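PDB 5GXX: glucanase from Clostridium thermocellum, which probably hydrolyses internal beta-1,4-glucosidic bonds of cellulose as a family 9 endoglucanase of the cellulosome. Local coordinates for residues Tyr18-Ala23 with Asn91-Ala95; Gly52-Lys56 with Asp118-Ser124; Gly300-Thr306 with Leu388-Pro392; Pro358-His362 with Arg374-His380. The protein carries 1 engineered substitution. One frame throughout, in Å; residues are numbered along the deposited sequence.

Contact 1: residues Tyr18-Ala23 with Asn91-Ala95; sequences YECQQA and NLAFA
N91 meets E19 crosswise, its amide nearly in one plane with the carboxylate (16° apart). Its ND2 gives a nearly straight hydrogen bond to E19 OE2 (2.9 Å), meeting the lone pair that points away from the other carboxylate oxygen. The same OE2 also takes a salt bridge from R31, and N91 ND2 has a second acceptor in H87 O, so the amide is fixed in rotation and its OD1 is turned toward Q22. There a water hands one hydrogen to N91 OD1 (2.6 Å) and the other to N91 O, while accepting from Q22 NE2 (2.9 Å). One turn further on, F94 has CG anti to its backbone N (chi1 -172°), which turns one face of the ring to Q22. Q22 CG lies over that face, 4.0 Å from the centroid of F94, in a CH-pi contact, and the extended chain spreads its amide, held at OE1 by N30, over the same ring at 25°. At the ring edge, F94 CZ comes 3.4 Å from A23 O. That buried carbonyl has no hydrogen-bonding partner, so the weakly positive ring edge probably compensates it in part. Glutamine suits its place: its methylenes cover an aromatic ring while its amide joins a buried polar network linking the turn after helix 7-20 to helix 85-101.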
loop_
_atom_site.group_PDB
_atom_site.type_symbol
_atom_site.label_atom_id
_atom_site.label_comp_id
_atom_site.label_asym_id
_atom_site.label_seq_id
_atom_site.Cartn_x
_atom_site.Cartn_y
_atom_site.Cartn_z
ATOM N N TYR A 18 18.197 33.871 -17.974
ATOM C CA TYR A 18 17.053 33.659 -18.866
ATOM C C TYR A 18 17.199 32.408 -19.729
ATOM O O TYR A 18 16.197 31.759 -20.052
ATOM C CB TYR A 18 16.764 34.900 -19.704
ATOM C CG TYR A 18 16.242 36.016 -18.834
ATOM C CD1 TYR A 18 14.895 36.064 -18.475
ATOM C CD2 TYR A 18 17.104 36.985 -18.315
ATOM C CE1 TYR A 18 14.419 37.048 -17.624
ATOM C CE2 TYR A 18 16.634 37.988 -17.478
ATOM C CZ TYR A 18 15.293 38.008 -17.138
ATOM O OH TYR A 18 14.789 39.008 -16.338
ATOM N N GLU A 19 18.422 32.020 -20.087
ATOM C CA GLU A 19 18.600 30.760 -20.823
ATOM C C GLU A 19 18.261 29.531 -19.976
ATOM O O GLU A 19 17.831 28.492 -20.485
ATOM C CB GLU A 19 20.025 30.656 -21.366
ATOM C CG GLU A 19 20.227 31.677 -22.472
ATOM C CD GLU A 19 21.657 31.782 -22.991
ATOM O OE1 GLU A 19 22.364 30.772 -23.097
ATOM O OE2 GLU A 19 22.050 32.919 -23.297
ATOM N N CYS A 20 18.461 29.633 -18.666
ATOM C CA CYS A 20 18.034 28.575 -17.747
ATOM C C CYS A 20 16.504 28.436 -17.700
ATOM O O CYS A 20 15.985 27.384 -17.315
ATOM C CB CYS A 20 18.540 28.891 -16.345
ATOM S SG CYS A 20 20.327 28.899 -16.208
ATOM N N GLN A 21 15.799 29.497 -18.092
ATOM C CA GLN A 21 14.340 29.550 -18.002
ATOM C C GLN A 21 13.647 29.146 -19.295
ATOM O O GLN A 21 12.413 29.111 -19.354
ATOM C CB GLN A 21 13.879 30.963 -17.641
ATOM C CG GLN A 21 14.406 31.479 -16.306
ATOM C CD GLN A 21 13.916 30.656 -15.139
ATOM O OE1 GLN A 21 14.605 29.756 -14.682
ATOM N NE2 GLN A 21 12.686 30.915 -14.700
ATOM N N GLN A 22 14.422 28.867 -20.336
ATOM C CA GLN A 22 13.817 28.636 -21.644
ATOM C C GLN A 22 13.011 27.348 -21.746
ATOM O O GLN A 22 13.475 26.276 -21.347
ATOM C CB GLN A 22 14.865 28.689 -22.756
ATOM C CG GLN A 22 15.390 30.091 -22.988
ATOM C CD GLN A 22 16.509 30.123 -24.018
ATOM O OE1 GLN A 22 17.132 29.098 -24.320
ATOM N NE2 GLN A 22 16.808 31.329 -24.520
ATOM N N ALA A 23 11.798 27.485 -22.272
ATOM C CA ALA A 23 10.988 26.318 -22.586
ATOM C C ALA A 23 11.332 25.830 -23.988
ATOM O O ALA A 23 11.897 26.571 -24.798
ATOM C CB ALA A 23 9.514 26.659 -22.451
ATOM N N ASN A 91 18.353 36.713 -26.256
ATOM C CA ASN A 91 17.492 36.279 -25.160
ATOM C C ASN A 91 16.148 37.005 -25.166
ATOM O O ASN A 91 15.113 36.383 -24.934
ATOM C CB ASN A 91 18.209 36.422 -23.816
ATOM C CG ASN A 91 18.982 35.172 -23.481
ATOM O OD1 ASN A 91 18.397 34.148 -23.133
ATOM N ND2 ASN A 91 20.294 35.214 -23.663
ATOM N N LEU A 92 16.173 38.301 -25.447
ATOM C CA LEU A 92 14.933 39.049 -25.579
ATOM C C LEU A 92 14.107 38.483 -26.741
ATOM O O LEU A 92 12.904 38.261 -26.572
ATOM C CB LEU A 92 15.211 40.548 -25.756
ATOM C CG LEU A 92 14.001 41.409 -26.118
ATOM C CD1 LEU A 92 12.873 41.294 -25.089
ATOM C CD2 LEU A 92 14.429 42.847 -26.283
ATOM N N ALA A 93 14.748 38.215 -27.879
ATOM C CA ALA A 93 13.998 37.802 -29.071
ATOM C C ALA A 93 13.244 36.511 -28.816
ATOM O O ALA A 93 12.153 36.304 -29.334
ATOM C CB ALA A 93 14.921 37.644 -30.285
ATOM N N PHE A 94 13.854 35.628 -28.037
ATOM C CA PHE A 94 13.257 34.340 -27.716
ATOM C C PHE A 94 11.902 34.534 -27.034
ATOM O O PHE A 94 10.929 33.846 -27.350
ATOM C CB PHE A 94 14.235 33.526 -26.851
ATOM C CG PHE A 94 13.807 32.111 -26.629
ATOM C CD1 PHE A 94 14.184 31.128 -27.536
ATOM C CD2 PHE A 94 13.052 31.758 -25.521
ATOM C CE1 PHE A 94 13.788 29.809 -27.373
ATOM C CE2 PHE A 94 12.659 30.435 -25.354
ATOM C CZ PHE A 94 13.026 29.463 -26.271
ATOM N N ALA A 95 11.829 35.470 -26.092
ATOM C CA ALA A 95 10.579 35.748 -25.402
ATOM C C ALA A 95 9.578 36.443 -26.326
ATOM O O ALA A 95 8.404 36.087 -26.342
ATOM C CB ALA A 95 10.829 36.589 -24.146
HETATM O O HOH W 1 15.827 33.878 -23.628
#

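Contact 2: residues Gly52-Lys56 with Asp118-Ser124; sequences GDHVK and DHKWWGS
D53 reaches H119 with OD2, which accepts a hydrogen bond from H119 NE2 (2.7 Å, 164°). Its CG stands between the backbone N and the carbonyl carbon (chi1 62°), turning the carboxylate to the imidazole edge. The bond stays near the ring plane and meets OD2 on the side away from OD1, which takes the backbone N-H of A51. Next along the chain, H54 uses its backbone: its N donates to D118 OD1 (2.9 Å), on the syn side but tilted 24° out of the carboxylate plane, while D118 OD2 rests 3.3 Å from H54 CB. The H54 ring is pinned at both nitrogens. ND1 shares a water with D118 O, NE2 is bonded to T365 OG1, and between them the ring edge at CE1 faces G123 O (3.1 Å), a buried carbonyl that otherwise lacks a partner. V55 closes the contact with CG2 packed on D118 CB (3.5 Å), a branched apolar group covering the stem of a buried aspartate. G52 and D53 belong to the Asp-Ala-Gly-Asp signature of glycoside hydrolase family 9, whose aspartates in relatives include the catalytic base. With a bound Tris about 3 Å from the H119 side chain, the pairing is consistent with a wall of the active-site cleft.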
loop_
_atom_site.group_PDB
_atom_site.type_symbol
_atom_site.label_atom_id
_atom_site.label_comp_id
_atom_site.label_asym_id
_atom_site.label_seq_id
_atom_site.Cartn_x
_atom_site.Cartn_y
_atom_site.Cartn_z
ATOM N N GLY A 52 10.884 29.285 -10.369
ATOM C CA GLY A 52 11.460 27.948 -10.202
ATOM C C GLY A 52 10.457 26.852 -10.501
ATOM O O GLY A 52 10.670 25.692 -10.150
ATOM N N ASP A 53 9.409 27.267 -11.214
ATOM C CA ASP A 53 8.299 26.431 -11.643
ATOM C C ASP A 53 8.306 26.269 -13.154
ATOM O O ASP A 53 9.270 26.609 -13.835
ATOM C CB ASP A 53 6.971 27.049 -11.176
ATOM C CG ASP A 53 6.706 28.418 -11.775
ATOM O OD1 ASP A 53 7.647 28.976 -12.385
ATOM O OD2 ASP A 53 5.551 28.919 -11.659
ATOM N N HIS A 54 7.213 25.752 -13.701
ATOM C CA HIS A 54 7.169 25.522 -15.135
ATOM C C HIS A 54 5.940 26.124 -15.825
ATOM O O HIS A 54 5.582 25.754 -16.944
ATOM C CB HIS A 54 7.369 24.030 -15.454
ATOM C CG HIS A 54 8.645 23.488 -14.890
ATOM N ND1 HIS A 54 8.695 22.660 -13.791
ATOM C CD2 HIS A 54 9.933 23.745 -15.224
ATOM C CE1 HIS A 54 9.957 22.399 -13.493
ATOM N NE2 HIS A 54 10.728 23.050 -14.345
ATOM N N VAL A 55 5.307 27.086 -15.168
ATOM C CA VAL A 55 4.195 27.802 -15.774
ATOM C C VAL A 55 4.716 28.919 -16.670
ATOM O O VAL A 55 5.713 29.561 -16.337
ATOM C CB VAL A 55 3.270 28.403 -14.699
ATOM C CG1 VAL A 55 2.042 29.071 -15.348
ATOM C CG2 VAL A 55 2.810 27.329 -13.732
ATOM N N LYS A 56 4.047 29.144 -17.799
ATOM C CA LYS A 56 4.262 30.332 -18.615
ATOM C C LYS A 56 3.148 31.320 -18.250
ATOM O O LYS A 56 1.972 31.158 -18.608
ATOM C CB LYS A 56 4.332 29.978 -20.112
ATOM C CG LYS A 56 5.331 28.883 -20.469
ATOM C CD LYS A 56 5.337 28.639 -21.976
ATOM C CE LYS A 56 6.091 27.386 -22.315
ATOM N NZ LYS A 56 6.029 27.180 -23.783
ATOM N N ASP A 118 1.027 22.692 -11.342
ATOM C CA ASP A 118 2.469 22.831 -11.565
ATOM C C ASP A 118 3.255 22.859 -10.242
ATOM O O ASP A 118 4.250 22.146 -10.072
ATOM C CB ASP A 118 2.721 24.078 -12.428
ATOM C CG ASP A 118 4.149 24.170 -12.944
ATOM O OD1 ASP A 118 5.026 24.618 -12.160
ATOM O OD2 ASP A 118 4.366 23.780 -14.112
ATOM N N HIS A 119 2.812 23.688 -9.306
ATOM C CA HIS A 119 3.547 23.927 -8.070
ATOM C C HIS A 119 3.514 22.756 -7.108
ATOM O O HIS A 119 4.407 22.611 -6.274
ATOM C CB HIS A 119 3.021 25.206 -7.411
ATOM C CG HIS A 119 3.353 26.433 -8.197
ATOM N ND1 HIS A 119 3.065 27.701 -7.749
ATOM C CD2 HIS A 119 3.964 26.580 -9.396
ATOM C CE1 HIS A 119 3.476 28.583 -8.645
ATOM N NE2 HIS A 119 4.035 27.929 -9.647
ATOM N N LYS A 120 2.526 21.880 -7.262
ATOM C CA LYS A 120 2.427 20.742 -6.353
ATOM C C LYS A 120 3.544 19.717 -6.571
ATOM O O LYS A 120 3.853 18.921 -5.681
ATOM C CB LYS A 120 1.055 20.098 -6.533
ATOM C CG LYS A 120 0.604 19.237 -5.383
ATOM C CD LYS A 120 -0.817 18.747 -5.664
ATOM C CE LYS A 120 -1.120 17.435 -4.954
ATOM N NZ LYS A 120 -0.654 17.441 -3.535
ATOM N N TRP A 121 4.181 19.767 -7.740
ATOM C CA TRP A 121 5.182 18.777 -8.129
ATOM C C TRP A 121 6.555 19.440 -8.194
ATOM O O TRP A 121 6.675 20.570 -8.675
ATOM C CB TRP A 121 4.819 18.178 -9.490
ATOM C CG TRP A 121 5.813 17.190 -10.043
ATOM C CD1 TRP A 121 5.969 15.884 -9.677
ATOM C CD2 TRP A 121 6.781 17.440 -11.068
ATOM N NE1 TRP A 121 6.971 15.300 -10.421
ATOM C CE2 TRP A 121 7.490 16.235 -11.278
ATOM C CE3 TRP A 121 7.120 18.570 -11.828
ATOM C CZ2 TRP A 121 8.514 16.117 -12.222
ATOM C CZ3 TRP A 121 8.135 18.450 -12.765
ATOM C CH2 TRP A 121 8.816 17.231 -12.957
ATOM N N TRP A 122 7.566 18.711 -7.733
ATOM C CA TRP A 122 8.948 19.186 -7.654
ATOM C C TRP A 122 9.799 18.263 -8.534
ATOM O O TRP A 122 9.979 17.090 -8.223
ATOM C CB TRP A 122 9.459 19.196 -6.202
ATOM C CG TRP A 122 10.708 20.034 -6.053
ATOM C CD1 TRP A 122 12.002 19.606 -6.145
ATOM C CD2 TRP A 122 10.769 21.452 -5.854
ATOM N NE1 TRP A 122 12.871 20.665 -5.975
ATOM C CE2 TRP A 122 12.136 21.812 -5.804
ATOM C CE3 TRP A 122 9.803 22.456 -5.696
ATOM C CZ2 TRP A 122 12.556 23.132 -5.597
ATOM C CZ3 TRP A 122 10.224 23.763 -5.495
ATOM C CH2 TRP A 122 11.580 24.093 -5.481
ATOM N N GLY A 123 10.288 18.775 -9.656
ATOM C CA GLY A 123 11.125 17.983 -10.550
ATOM C C GLY A 123 11.497 18.808 -11.766
ATOM O O GLY A 123 11.086 19.963 -11.885
ATOM N N SER A 124 12.265 18.206 -12.666
ATOM C CA SER A 124 12.913 18.921 -13.759
ATOM C C SER A 124 11.989 19.121 -14.958
ATOM O O SER A 124 11.169 18.249 -15.287
ATOM C CB SER A 124 14.187 18.177 -14.179
ATOM O OG SER A 124 15.121 18.174 -13.103
HETATM O O HOH W 2 6.692 22.420 -11.696
#

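Contact 3: residues Gly300-Thr306 with Leu388-Pro392; sequences GPLRYAT and LVGGP
L302 pushes its CD1 methyl over the backbone of the 388-392 loop, 3.6 Å from G391 CA and 3.5 Å from V389 O. Having only hydrogen on its CA, G391 lets the leucine lie directly against the main chain, and it also adopts a positive phi of 114°. On one flank of L302, L388 brings CD1 to 3.9 Å from L302 CD1; on another, P392 CD packs near L302 CG. A chi1 of -179° swings the L388 branch toward the helix, where its second methyl, CD2, meets T306 OG1 tip to tip at 3.6 Å. That hydroxyl is already spent inside the helix: it donates to L302 O, which takes T306 N on the other face of its carbonyl plane, so threonine can sit beside a methyl without a buried polar atom going begging. The polar join is made by G390 O, which accepts from L302 N (3.1 Å, 166°) nearly along the C=O axis and also lies 3.2 Å from P301 CD. Beside it a water accepts from R303 N (2.8 Å) and donates to V389 O. R303 folds back so that NE bonds G300 O, while D413 forms a salt bridge with NH1. The first turn of a helix has amide groups with no carbonyl below them. Here P301 contributes no N-H, so the loop serves the start of helix 301-318 at the next two residues, directly through G390 O and through a water held by V389 O.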
loop_
_atom_site.group_PDB
_atom_site.type_symbol
_atom_site.label_atom_id
_atom_site.label_comp_id
_atom_site.label_asym_id
_atom_site.label_seq_id
_atom_site.Cartn_x
_atom_site.Cartn_y
_atom_site.Cartn_z
ATOM N N GLY A 300 9.951 39.381 -2.616
ATOM C CA GLY A 300 10.836 39.978 -3.616
ATOM C C GLY A 300 11.316 41.397 -3.362
ATOM O O GLY A 300 11.304 42.226 -4.260
ATOM N N PRO A 301 11.816 41.700 -2.158
ATOM C CA PRO A 301 12.338 43.046 -1.923
ATOM C C PRO A 301 13.503 43.410 -2.846
ATOM O O PRO A 301 13.551 44.553 -3.318
ATOM C CB PRO A 301 12.754 43.012 -0.450
ATOM C CG PRO A 301 13.038 41.568 -0.183
ATOM C CD PRO A 301 11.978 40.839 -0.977
ATOM N N LEU A 302 14.404 42.466 -3.145
ATOM C CA LEU A 302 15.528 42.784 -4.046
ATOM C C LEU A 302 15.023 43.129 -5.448
ATOM O O LEU A 302 15.547 44.048 -6.077
ATOM C CB LEU A 302 16.581 41.666 -4.080
ATOM C CG LEU A 302 17.431 41.514 -2.803
ATOM C CD1 LEU A 302 18.363 40.301 -2.948
ATOM C CD2 LEU A 302 18.258 42.753 -2.481
ATOM N N ARG A 303 14.053 42.364 -5.943
ATOM C CA ARG A 303 13.357 42.655 -7.203
ATOM C C ARG A 303 12.857 44.093 -7.253
ATOM O O ARG A 303 13.153 44.831 -8.208
ATOM C CB ARG A 303 12.193 41.679 -7.379
ATOM C CG ARG A 303 11.218 42.004 -8.501
ATOM C CD ARG A 303 9.949 42.583 -7.917
ATOM N NE ARG A 303 9.406 41.961 -6.705
ATOM C CZ ARG A 303 8.409 41.076 -6.690
ATOM N NH1 ARG A 303 7.868 40.621 -7.818
ATOM N NH2 ARG A 303 7.910 40.666 -5.541
ATOM N N TYR A 304 12.135 44.538 -6.225
ATOM C CA TYR A 304 11.596 45.896 -6.269
ATOM C C TYR A 304 12.695 46.958 -6.207
ATOM O O TYR A 304 12.696 47.899 -7.008
ATOM C CB TYR A 304 10.610 46.108 -5.123
ATOM C CG TYR A 304 9.328 45.323 -5.178
ATOM C CD1 TYR A 304 8.488 45.364 -6.290
ATOM C CD2 TYR A 304 8.935 44.578 -4.088
ATOM C CE1 TYR A 304 7.274 44.665 -6.315
ATOM C CE2 TYR A 304 7.729 43.892 -4.083
ATOM C CZ TYR A 304 6.907 43.940 -5.200
ATOM O OH TYR A 304 5.702 43.274 -5.198
ATOM N N ALA A 305 13.667 46.770 -5.319
ATOM C CA ALA A 305 14.684 47.803 -5.086
ATOM C C ALA A 305 15.605 47.932 -6.297
ATOM O O ALA A 305 15.913 49.060 -6.714
ATOM C CB ALA A 305 15.457 47.523 -3.810
ATOM N N THR A 306 15.960 46.806 -6.911
ATOM C CA THR A 306 16.799 46.856 -8.105
ATOM C C THR A 306 16.077 47.392 -9.343
ATOM O O THR A 306 16.722 47.969 -10.219
ATOM C CB THR A 306 17.467 45.505 -8.419
ATOM O OG1 THR A 306 16.472 44.505 -8.678
ATOM C CG2 THR A 306 18.316 45.059 -7.269
ATOM N N LEU A 388 18.804 36.578 -9.295
ATOM C CA LEU A 388 18.614 37.437 -8.114
ATOM C C LEU A 388 17.558 36.797 -7.222
ATOM O O LEU A 388 16.415 36.648 -7.656
ATOM C CB LEU A 388 18.193 38.849 -8.515
ATOM C CG LEU A 388 17.990 39.860 -7.375
ATOM C CD1 LEU A 388 19.320 40.208 -6.693
ATOM C CD2 LEU A 388 17.397 41.113 -7.969
ATOM N N VAL A 389 17.924 36.420 -5.999
ATOM C CA VAL A 389 16.918 35.846 -5.090
ATOM C C VAL A 389 15.968 36.903 -4.492
ATOM O O VAL A 389 16.210 38.103 -4.571
ATOM C CB VAL A 389 17.539 34.907 -4.018
ATOM C CG1 VAL A 389 18.354 33.789 -4.658
ATOM C CG2 VAL A 389 18.412 35.680 -3.036
ATOM N N GLY A 390 14.902 36.431 -3.857
ATOM C CA GLY A 390 13.987 37.328 -3.159
ATOM C C GLY A 390 14.716 38.261 -2.201
ATOM O O GLY A 390 14.526 39.477 -2.235
ATOM N N GLY A 391 15.551 37.688 -1.340
ATOM C CA GLY A 391 16.424 38.512 -0.533
ATOM C C GLY A 391 16.086 38.439 0.938
ATOM O O GLY A 391 15.237 37.651 1.348
ATOM N N PRO A 392 16.678 39.332 1.722
ATOM C CA PRO A 392 16.551 39.246 3.171
ATOM C C PRO A 392 15.241 39.845 3.667
ATOM O O PRO A 392 14.512 40.483 2.908
ATOM C CB PRO A 392 17.748 40.073 3.654
ATOM C CG PRO A 392 17.857 41.137 2.574
ATOM C CD PRO A 392 17.546 40.437 1.279
HETATM O O HOH W 3 13.809 39.663 -5.394
#

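Contact 4: residues Pro358-His362 with Arg374-His380; sequences PQRPH and RDIPEKH
R360 and H380 are steeply inclined, their guanidinium and imidazole planes 72° apart. The arginine chain starts against one face of the histidine, with R360 CA over the ring, 3.9 Å from the H380 centroid, in a CH-pi contact. It then bends at chi2 (-71°) and chi3 (-83°), which swings the guanidinium past the ring edge into the curl of the 374-380 loop. There R360 NH1 donates to P377 O (3.1 Å) from outside the carbonyl plane, and weakly to H380 ND1; NH2 makes another weak bond, to R374 O. E378 O lies over the centre of the guanidinium, 3.0 Å from R360 CZ, where the positive group probably attracts it although no N-H points at it. A long, flat cation suits a loop whose carbonyls turn inward, and the cis peptide before P377 probably helps the loop to curl. H380 is held at its other nitrogen as well: NE2 donates to a lone pair of P361 O (2.8 Å), within the plane of that carbonyl, and P361 CD rests 3.4 Å from the same NE2. Q359 O covers the ring face shared with R360 CA, and a water joins that oxygen to H380 N. Farther along, H362 CE1 touches R374 CD (3.9 Å); these two residues reach I402 O and E403, respectively. The contact thus ties together, at the surface, the two loops that flank the short helix 364-367, whose H367 also bonds P377 O, in the long irregular connection between helices 322-340 and 412-429.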
loop_
_atom_site.group_PDB
_atom_site.type_symbol
_atom_site.label_atom_id
_atom_site.label_comp_id
_atom_site.label_asym_id
_atom_site.label_seq_id
_atom_site.Cartn_x
_atom_site.Cartn_y
_atom_site.Cartn_z
ATOM N N PRO A 358 23.897 32.676 -2.729
ATOM C CA PRO A 358 22.954 31.606 -2.408
ATOM C C PRO A 358 23.277 30.370 -3.245
ATOM O O PRO A 358 23.626 30.487 -4.430
ATOM C CB PRO A 358 21.590 32.206 -2.824
ATOM C CG PRO A 358 21.833 33.694 -2.834
ATOM C CD PRO A 358 23.210 33.792 -3.402
ATOM N N GLN A 359 23.149 29.201 -2.621
ATOM C CA GLN A 359 23.314 27.950 -3.350
ATOM C C GLN A 359 22.070 27.083 -3.390
ATOM O O GLN A 359 22.090 26.040 -4.047
ATOM C CB GLN A 359 24.482 27.151 -2.773
ATOM C CG GLN A 359 25.824 27.851 -2.975
ATOM C CD GLN A 359 26.990 27.061 -2.393
ATOM O OE1 GLN A 359 27.562 27.464 -1.381
ATOM N NE2 GLN A 359 27.320 25.933 -3.015
ATOM N N ARG A 360 21.010 27.501 -2.704
ATOM C CA ARG A 360 19.768 26.721 -2.669
ATOM C C ARG A 360 18.558 27.514 -3.139
ATOM O O ARG A 360 17.526 27.556 -2.455
ATOM C CB ARG A 360 19.531 26.149 -1.265
ATOM C CG ARG A 360 20.554 25.113 -0.810
ATOM C CD ARG A 360 20.455 23.770 -1.539
ATOM N NE ARG A 360 19.418 22.940 -0.927
ATOM C CZ ARG A 360 18.979 21.778 -1.395
ATOM N NH1 ARG A 360 19.428 21.286 -2.547
ATOM N NH2 ARG A 360 18.057 21.120 -0.704
ATOM N N PRO A 361 18.667 28.135 -4.328
ATOM C CA PRO A 361 17.493 28.845 -4.837
ATOM C C PRO A 361 16.295 27.908 -4.975
ATOM O O PRO A 361 16.469 26.700 -5.219
ATOM C CB PRO A 361 17.951 29.361 -6.202
ATOM C CG PRO A 361 19.033 28.390 -6.622
ATOM C CD PRO A 361 19.735 28.004 -5.339
ATOM N N HIS A 362 15.092 28.464 -4.822
ATOM C CA HIS A 362 13.846 27.696 -4.917
ATOM C C HIS A 362 13.544 27.439 -6.389
ATOM O O HIS A 362 12.683 28.075 -6.997
ATOM C CB HIS A 362 12.717 28.470 -4.211
ATOM C CG HIS A 362 11.486 27.657 -3.944
ATOM N ND1 HIS A 362 11.364 26.793 -2.874
ATOM C CD2 HIS A 362 10.311 27.599 -4.613
ATOM C CE1 HIS A 362 10.159 26.248 -2.893
ATOM N NE2 HIS A 362 9.506 26.713 -3.942
ATOM N N ARG A 374 12.242 18.304 -2.021
ATOM C CA ARG A 374 13.141 19.456 -2.009
ATOM C C ARG A 374 14.423 19.203 -1.231
ATOM O O ARG A 374 15.439 19.858 -1.483
ATOM C CB ARG A 374 12.441 20.684 -1.434
ATOM C CG ARG A 374 11.455 21.301 -2.401
ATOM C CD ARG A 374 11.003 22.629 -1.833
ATOM N NE ARG A 374 9.912 22.380 -0.908
ATOM C CZ ARG A 374 8.668 22.139 -1.301
ATOM N NH1 ARG A 374 8.385 22.127 -2.593
ATOM N NH2 ARG A 374 7.717 21.899 -0.412
ATOM N N ASP A 375 14.361 18.298 -0.260
ATOM C CA ASP A 375 15.501 18.043 0.615
ATOM C C ASP A 375 16.513 17.058 0.041
ATOM O O ASP A 375 17.613 16.898 0.578
ATOM C CB ASP A 375 15.034 17.594 2.013
ATOM C CG ASP A 375 14.190 16.332 1.986
ATOM O OD1 ASP A 375 13.238 16.244 1.184
ATOM O OD2 ASP A 375 14.450 15.416 2.800
ATOM N N ILE A 376 16.132 16.372 -1.035
ATOM C CA ILE A 376 17.015 15.395 -1.671
ATOM C C ILE A 376 17.014 15.678 -3.172
ATOM O O ILE A 376 15.929 15.713 -3.770
ATOM C CB ILE A 376 16.568 13.944 -1.369
ATOM C CG1 ILE A 376 16.764 13.628 0.125
ATOM C CG2 ILE A 376 17.342 12.977 -2.250
ATOM C CD1 ILE A 376 16.167 12.294 0.599
ATOM N N PRO A 377 18.199 15.952 -3.766
ATOM C CA PRO A 377 19.526 16.003 -3.134
ATOM C C PRO A 377 19.709 17.226 -2.231
ATOM O O PRO A 377 19.020 18.241 -2.398
ATOM C CB PRO A 377 20.492 16.038 -4.327
ATOM C CG PRO A 377 19.682 16.708 -5.414
ATOM C CD PRO A 377 18.290 16.152 -5.224
ATOM N N GLU A 378 20.592 17.099 -1.243
ATOM C CA GLU A 378 20.760 18.174 -0.269
ATOM C C GLU A 378 21.523 19.377 -0.817
ATOM O O GLU A 378 21.436 20.474 -0.259
ATOM C CB GLU A 378 21.404 17.659 1.020
ATOM C CG GLU A 378 22.814 17.139 0.852
ATOM C CD GLU A 378 23.466 16.733 2.164
ATOM O OE1 GLU A 378 22.747 16.400 3.133
ATOM O OE2 GLU A 378 24.717 16.758 2.211
ATOM N N LYS A 379 22.269 19.162 -1.897
ATOM C CA LYS A 379 22.921 20.238 -2.647
ATOM C C LYS A 379 22.352 20.267 -4.053
ATOM O O LYS A 379 22.058 19.218 -4.631
ATOM C CB LYS A 379 24.441 20.024 -2.723
ATOM C CG LYS A 379 25.144 20.213 -1.393
ATOM C CD LYS A 379 26.613 19.813 -1.488
ATOM C CE LYS A 379 27.293 19.943 -0.126
ATOM N NZ LYS A 379 27.682 21.348 0.189
ATOM N N HIS A 380 22.184 21.463 -4.605
ATOM C CA HIS A 380 21.729 21.571 -5.999
ATOM C C HIS A 380 22.753 20.938 -6.937
ATOM O O HIS A 380 23.976 21.111 -6.788
ATOM C CB HIS A 380 21.584 23.033 -6.428
ATOM C CG HIS A 380 20.306 23.664 -5.978
ATOM N ND1 HIS A 380 19.663 23.270 -4.824
ATOM C CD2 HIS A 380 19.547 24.639 -6.529
ATOM C CE1 HIS A 380 18.573 24.000 -4.665
ATOM N NE2 HIS A 380 18.478 24.834 -5.686
HETATM O O HOH W 4 23.475 23.723 -3.231
#

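All four contacts lie in the family 9 catalytic region, a fold built as an (alpha/alpha)6 barrel, and none in the beta-rich C-terminal part. Contacts 1 and 2 interleave along the chain; their centres are 17 Å apart, and A23 CB packs on K56 CE at 3.5 Å. Contacts 3 and 4 come later, with both segments of contact 4 falling between those of contact 3. V389 touches P358 to join them, their centres about 19 Å apart. W122 of contact 2 packs against H362 and R374 of contact 4, about 15 Å away between centres. Helices 7-20, 85-101 and 301-318 are thereby connected through the loops, including those flanking the probable active-site cleft.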